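Local coordinates for membrane-bound lytic murein transglycosylase A (Burkholderia pseudomallei, PDB 6QK4), which probably cleaves the glycosidic bond between MurNAc and GlcNAc in peptidoglycan, leaving a 1,6-anhydro bond in the MurNAc residue, at residues 22-27 with 93-98; 51-56 with 263-268; 213-218 with 328-333. All coordinates share one frame; numbering follows the deposited sequence.

Contact 1. Residues 22-27 with 93-98; sequences AARLTP and ANNDGT
Arg24 and Ala93 grip each other twice where the segment leading into strand 25-27 runs beside a type I beta turn, Asn94 to Gly97, in the loop between strands 87-92 and 101-114. The amide N of Ala93 gives a hydrogen bond of 2.9 Å to Arg24 O, continuing the antiparallel pairing of strands 25-27 and 87-92 just past its end. The side chain answers: Arg24 NH1 donates to Ala93 O, also at 2.9 Å, in the carbonyl plane and on a lone pair. With CG turned anti to the backbone N (chi1 168°) and bends at chi2 and chi3, the long chain folds back to reach it, a span that suits arginine. Over one face of the guanidinium lies Asn95 OD1, 3.5 Å from Arg24 CZ, the amide and guanidinium planes being 22° apart. The methyl of the buried Ala93 sits 3.7 Å from Ala23 O.

Farther out, Asn94 OD1 accepts from Val316 N, and Gly97, at a positive phi of 90°, closes the turn through its N to Asn94 O. Asp96 makes an Asx turn, its OD1 taking Thr98 N at 3.0 Å and Thr98 OG1 at 2.7 Å.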
# COMPACT_ATOMS: atom_id res chain seq x y z
N ALA A 22 15.29 21.62 -17.03
CA ALA A 22 14.82 22.25 -18.27
C ALA A 22 14.00 21.31 -19.15
O ALA A 22 13.32 21.78 -20.08
CB ALA A 22 16.05 22.77 -19.02
N ALA A 23 13.98 20.01 -18.86
CA ALA A 23 13.22 19.04 -19.64
C ALA A 23 12.48 18.10 -18.70
O ALA A 23 12.89 17.87 -17.55
CB ALA A 23 14.14 18.23 -20.57
N ARG A 24 11.39 17.52 -19.23
CA ARG A 24 10.62 16.50 -18.52
C ARG A 24 11.46 15.24 -18.21
O ARG A 24 11.40 14.69 -17.08
CB ARG A 24 9.41 16.14 -19.39
CG ARG A 24 8.64 14.89 -18.98
CD ARG A 24 7.83 15.19 -17.75
NE ARG A 24 6.48 14.56 -17.77
CZ ARG A 24 5.56 14.79 -16.85
NH1 ARG A 24 5.83 15.59 -15.80
NH2 ARG A 24 4.34 14.21 -16.95
N LEU A 25 12.23 14.76 -19.18
CA LEU A 25 13.12 13.60 -19.04
C LEU A 25 14.53 13.97 -19.49
O LEU A 25 14.73 14.33 -20.65
CB LEU A 25 12.63 12.39 -19.85
CG LEU A 25 11.38 11.71 -19.24
CD1 LEU A 25 10.63 10.89 -20.33
CD2 LEU A 25 11.75 10.82 -18.00
N THR A 26 15.50 13.77 -18.61
CA THR A 26 16.90 14.10 -18.91
C THR A 26 17.74 12.85 -18.69
O THR A 26 17.90 12.41 -17.53
CB THR A 26 17.43 15.22 -18.02
OG1 THR A 26 16.55 16.35 -18.06
CG2 THR A 26 18.85 15.63 -18.52
N PRO A 27 18.33 12.25 -19.73
CA PRO A 27 19.22 11.10 -19.49
C PRO A 27 20.44 11.47 -18.66
O PRO A 27 21.06 12.53 -18.86
CB PRO A 27 19.65 10.67 -20.91
CG PRO A 27 19.59 12.02 -21.71
CD PRO A 27 18.35 12.73 -21.14
N ALA A 93 11.14 15.26 -14.25
CA ALA A 93 10.63 16.47 -13.64
C ALA A 93 9.12 16.65 -13.85
O ALA A 93 8.53 16.15 -14.82
CB ALA A 93 11.36 17.69 -14.20
N ASN A 94 8.52 17.39 -12.91
CA ASN A 94 7.15 17.87 -13.07
C ASN A 94 7.04 18.81 -14.28
O ASN A 94 8.01 19.38 -14.76
CB ASN A 94 6.73 18.63 -11.81
CG ASN A 94 6.52 17.71 -10.65
OD1 ASN A 94 5.76 16.75 -10.75
ND2 ASN A 94 7.24 17.98 -9.53
N ASN A 95 5.82 18.99 -14.78
CA ASN A 95 5.73 19.83 -15.99
C ASN A 95 6.06 21.30 -15.71
O ASN A 95 6.41 22.05 -16.64
CB ASN A 95 4.33 19.70 -16.61
CG ASN A 95 4.18 18.39 -17.40
OD1 ASN A 95 5.07 18.00 -18.17
ND2 ASN A 95 3.05 17.70 -17.20
N ASP A 96 6.06 21.72 -14.44
CA ASP A 96 6.51 23.07 -14.12
C ASP A 96 8.04 23.17 -13.95
O ASP A 96 8.54 24.23 -13.56
CB ASP A 96 5.77 23.58 -12.89
CG ASP A 96 6.14 22.85 -11.61
OD1 ASP A 96 7.05 22.01 -11.60
OD2 ASP A 96 5.49 23.14 -10.58
N GLY A 97 8.78 22.11 -14.24
CA GLY A 97 10.24 22.10 -14.12
C GLY A 97 10.80 21.65 -12.77
O GLY A 97 12.00 21.35 -12.68
N THR A 98 9.97 21.52 -11.74
CA THR A 98 10.49 21.18 -10.40
C THR A 98 10.78 19.68 -10.34
O THR A 98 10.08 18.87 -10.95
CB THR A 98 9.53 21.56 -9.27
OG1 THR A 98 8.25 20.91 -9.39
CG2 THR A 98 9.34 23.06 -9.18

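Contact 2. Residues 51-56 with 263-268; sequences NCARLA and LGVPLT
Leu263 and Arg54 meet where helix 44-55 packs on an irregular loop that leads into strand 272-274 of the 3D domain, a family of the double-psi beta-barrel clan. Asn51 also touches Phe304 of strand 298-307, so the helix packs against that domain. The tight part of the contact is built on the two methyls of Leu263. CD1 rests 3.9 Å from Arg54 CB, so the methylene base of the arginine does the work of a hydrophobic residue. The other methyl, CD2, comes 3.6 Å from Asn51 OD1, the two side chains crossing at about a right angle. Leucine suits this place because its fork reaches two successive turns of the helix at once; its CG stands anti to the backbone N (chi1 177°), which carries both methyls across. Asn51 is buried and its amide is satisfied at both ends: ND2 donates to Gly283 O, and OD1 accepts from Gln306 NE2, which leaves the leucine methyl as a plain van der Waals neighbour.

Toward solvent the fit is looser. Ala53, exposed and with a lone methyl, only grazes Val265, CB to CG1 4.4 Å. The exposed Arg54 bends at chi2 (-68°) and slides past Val265 in the opposite direction, so that Val265 CG1 sits 4.2 Å above the guanidinium plane, over its centre, and also touches Arg54 CG. Leu263 O lies 3.6 Å from Arg54 NE. Gly264, at a positive phi of 93° that glycine readily adopts, turns its bare CA toward that nitrogen. The disulfide from Cys52 to Cys65 ties this part of the helix to helix 62-68. Arg54 NH2 stops 3.2 Å from Gly264 O, at too poor an angle for a hydrogen bond.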
# COMPACT_ATOMS: atom_id res chain seq x y z
N ASN A 51 7.07 -7.70 -13.68
CA ASN A 51 7.00 -6.74 -14.78
C ASN A 51 7.12 -7.43 -16.14
O ASN A 51 6.33 -7.17 -17.05
CB ASN A 51 8.13 -5.73 -14.60
CG ASN A 51 7.74 -4.33 -14.96
OD1 ASN A 51 6.79 -3.78 -14.37
ND2 ASN A 51 8.51 -3.70 -15.85
N CYS A 52 8.11 -8.30 -16.30
CA CYS A 52 8.34 -8.99 -17.57
C CYS A 52 7.21 -9.93 -17.95
O CYS A 52 7.07 -10.27 -19.14
CB CYS A 52 9.62 -9.77 -17.44
SG CYS A 52 11.08 -8.72 -17.69
N ALA A 53 6.42 -10.38 -16.97
CA ALA A 53 5.25 -11.19 -17.31
C ALA A 53 4.30 -10.42 -18.22
O ALA A 53 3.52 -11.03 -18.94
CB ALA A 53 4.46 -11.65 -16.08
N ARG A 54 4.31 -9.08 -18.16
CA ARG A 54 3.48 -8.27 -19.06
C ARG A 54 4.27 -7.59 -20.17
O ARG A 54 3.67 -7.18 -21.15
CB ARG A 54 2.72 -7.20 -18.28
CG ARG A 54 1.67 -7.80 -17.36
CD ARG A 54 0.55 -8.42 -18.22
NE ARG A 54 -0.55 -8.98 -17.44
CZ ARG A 54 -0.54 -10.22 -16.93
NH1 ARG A 54 0.50 -11.02 -17.16
NH2 ARG A 54 -1.56 -10.66 -16.20
N LEU A 55 5.59 -7.45 -20.05
CA LEU A 55 6.34 -6.67 -21.02
C LEU A 55 7.23 -7.47 -21.95
O LEU A 55 7.74 -6.89 -22.93
CB LEU A 55 7.24 -5.66 -20.32
CG LEU A 55 6.49 -4.50 -19.67
CD1 LEU A 55 7.52 -3.74 -18.96
CD2 LEU A 55 5.86 -3.61 -20.69
N ALA A 56 7.45 -8.76 -21.70
CA ALA A 56 8.56 -9.46 -22.33
C ALA A 56 8.41 -9.48 -23.86
O ALA A 56 9.41 -9.44 -24.57
CB ALA A 56 8.64 -10.89 -21.83
N LEU A 263 -1.49 -3.24 -13.30
CA LEU A 263 -0.70 -3.88 -14.34
C LEU A 263 -1.12 -5.35 -14.53
O LEU A 263 -0.84 -5.94 -15.58
CB LEU A 263 0.81 -3.72 -14.01
CG LEU A 263 1.80 -4.42 -15.00
CD1 LEU A 263 1.72 -3.87 -16.46
CD2 LEU A 263 3.27 -4.25 -14.49
N GLY A 264 -1.87 -5.91 -13.62
CA GLY A 264 -2.30 -7.28 -13.73
C GLY A 264 -1.41 -8.29 -13.06
O GLY A 264 -1.65 -9.49 -13.24
N VAL A 265 -0.43 -7.84 -12.27
CA VAL A 265 0.51 -8.75 -11.64
C VAL A 265 0.48 -8.51 -10.14
O VAL A 265 0.21 -7.39 -9.70
CB VAL A 265 1.94 -8.59 -12.21
CG1 VAL A 265 1.91 -8.91 -13.68
CG2 VAL A 265 2.51 -7.17 -11.99
N PRO A 266 0.81 -9.51 -9.34
CA PRO A 266 0.92 -9.30 -7.88
C PRO A 266 1.97 -8.23 -7.56
O PRO A 266 3.08 -8.25 -8.11
CB PRO A 266 1.38 -10.66 -7.37
CG PRO A 266 1.05 -11.65 -8.43
CD PRO A 266 1.11 -10.89 -9.76
N LEU A 267 1.61 -7.32 -6.68
CA LEU A 267 2.57 -6.29 -6.20
C LEU A 267 3.63 -6.89 -5.28
O LEU A 267 3.36 -7.80 -4.49
CB LEU A 267 1.80 -5.20 -5.45
CG LEU A 267 0.66 -4.55 -6.23
CD1 LEU A 267 -0.10 -3.51 -5.42
CD2 LEU A 267 1.26 -3.90 -7.45
N THR A 268 4.86 -6.32 -5.33
CA THR A 268 5.94 -6.78 -4.46
C THR A 268 6.18 -5.76 -3.35
O THR A 268 6.39 -4.57 -3.64
CB THR A 268 7.21 -6.94 -5.30
OG1 THR A 268 6.94 -7.89 -6.33
CG2 THR A 268 8.38 -7.48 -4.42

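Contact 3. Residues 213-218 with 328-333; sequences ATMQGI and AGDQAG
Asp330 reaches across with both carboxylate oxygens to two successive backbone amides, Met215 N and Gln216 N. Met215 N donates to OD1 of Asp330 at 2.8 Å, arriving on the syn side but 18° out of the carboxylate plane. The longer bond, 3.2 Å from Gln216 N to Asp330 OD2, uses the syn lone pair. Holding one oxygen each, the two donors fix the rotation of the carboxylate, and a chi1 of -85°, with CG anti to the carbonyl carbon, aims it at the helix start. Aspartate fits here because its short side chain presents two acceptors to amides that have no helical partner of their own.

Those amides belong to the first turn of helix 215-224, so the carboxylate of helix 326-334 meets the positive end of the helix dipole, which would be expected to stabilise its negative charge. Thr214 is the N-cap: its OG1 accepts from Gly217 N at 2.9 Å, a bond within the segment that leaves Met215 N and Gln216 N to Asp330. Helix 215-224 belongs to the MltA-specific insert and helix 326-334 to the 3D domain, so the bonds probably tie these two parts together.

Around the polar centre the side chains close in. Thr214 CB sits 3.5 Å from Asp330 OD2, and Gln216 lays its CG 3.7 Å from the same oxygen, while its OE1 turns to Lys219 NZ. Met215 is buried; its chain bends at chi3 (-54°), bringing CE to 3.7 Å from Gly329 C. Gly329, having no side chain, lets this methyl lie directly against the helix backbone. Phe166 of helix 161-170 and Tyr107 of strand 101-114 also pack on the Met215 side chain.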
# COMPACT_ATOMS: atom_id res chain seq x y z
N ALA A 213 -0.59 6.82 18.54
CA ALA A 213 -1.89 6.35 18.05
C ALA A 213 -1.75 5.68 16.67
O ALA A 213 -2.46 5.97 15.70
CB ALA A 213 -2.90 7.49 18.02
N THR A 214 -0.83 4.75 16.60
CA THR A 214 -0.73 3.90 15.42
C THR A 214 -1.74 2.77 15.57
O THR A 214 -2.30 2.56 16.63
CB THR A 214 0.66 3.32 15.33
OG1 THR A 214 0.94 2.66 16.57
CG2 THR A 214 1.68 4.46 15.12
N MET A 215 -1.92 1.99 14.51
CA MET A 215 -2.71 0.77 14.73
C MET A 215 -2.11 -0.11 15.84
O MET A 215 -2.86 -0.68 16.66
CB MET A 215 -2.91 -0.03 13.42
CG MET A 215 -3.70 0.82 12.41
SD MET A 215 -4.06 0.04 10.80
CE MET A 215 -2.40 -0.45 10.26
N GLN A 216 -0.78 -0.17 15.95
CA GLN A 216 -0.24 -0.99 17.03
C GLN A 216 -0.47 -0.38 18.40
O GLN A 216 -0.72 -1.11 19.36
CB GLN A 216 1.24 -1.26 16.82
CG GLN A 216 1.47 -2.37 15.80
CD GLN A 216 0.76 -3.68 16.15
OE1 GLN A 216 0.20 -4.36 15.27
NE2 GLN A 216 0.80 -4.05 17.45
N GLY A 217 -0.40 0.95 18.52
CA GLY A 217 -0.61 1.56 19.84
C GLY A 217 -2.06 1.45 20.28
O GLY A 217 -2.36 1.26 21.48
N ILE A 218 -2.99 1.54 19.32
CA ILE A 218 -4.40 1.38 19.61
C ILE A 218 -4.69 -0.05 20.04
O ILE A 218 -5.38 -0.29 21.05
CB ILE A 218 -5.23 1.80 18.39
CG1 ILE A 218 -5.01 3.31 18.10
CG2 ILE A 218 -6.74 1.40 18.58
CD1 ILE A 218 -5.63 3.78 16.81
N ALA A 328 3.17 -2.90 7.96
CA ALA A 328 3.17 -2.21 6.66
C ALA A 328 2.14 -1.08 6.66
O ALA A 328 2.43 0.03 6.20
CB ALA A 328 2.86 -3.21 5.52
N GLY A 329 0.96 -1.32 7.25
CA GLY A 329 -0.03 -0.25 7.29
C GLY A 329 0.35 0.95 8.16
O GLY A 329 -0.08 2.08 7.89
N ASP A 330 1.07 0.72 9.25
CA ASP A 330 1.46 1.85 10.08
C ASP A 330 2.50 2.68 9.34
O ASP A 330 2.52 3.91 9.48
CB ASP A 330 1.98 1.38 11.44
CG ASP A 330 0.82 1.15 12.45
OD1 ASP A 330 -0.27 1.77 12.26
OD2 ASP A 330 1.00 0.37 13.40
N GLN A 331 3.36 2.02 8.58
CA GLN A 331 4.32 2.78 7.77
C GLN A 331 3.57 3.54 6.70
O GLN A 331 3.79 4.73 6.51
CB GLN A 331 5.38 1.90 7.12
CG GLN A 331 6.33 1.18 8.00
CD GLN A 331 7.20 2.12 8.80
OE1 GLN A 331 7.06 2.22 10.02
NE2 GLN A 331 8.09 2.82 8.13
N ALA A 332 2.63 2.85 6.03
CA ALA A 332 1.86 3.49 4.97
C ALA A 332 1.10 4.71 5.51
O ALA A 332 1.05 5.76 4.85
CB ALA A 332 0.90 2.45 4.33
N GLY A 333 0.50 4.58 6.70
CA GLY A 333 -0.31 5.65 7.26
C GLY A 333 0.44 6.94 7.53
O GLY A 333 -0.13 8.02 7.46

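Overall arrangement
Contact 3 is buried and lies about 13 Å from the chain's centre, whereas contact 1 is a surface contact with its centre 27 Å out; contact 2, partly buried, falls between them. Chemistry follows place. In contact 3 a buried carboxylate is matched to a helix start, contact 1 relies on main-chain carbonyls served by an amide and an arginine, and contact 2 packs leucine and valine on arginine and asparagine without a cross-segment hydrogen bond. Arginine appears in both outer contacts, bonding in one and lying against the loop in the other. None shares an element with another, although strand 25-27 and helix 44-55 are consecutive in the chain. Contacts 2 and 3 lie on opposite sides of the chain's centre.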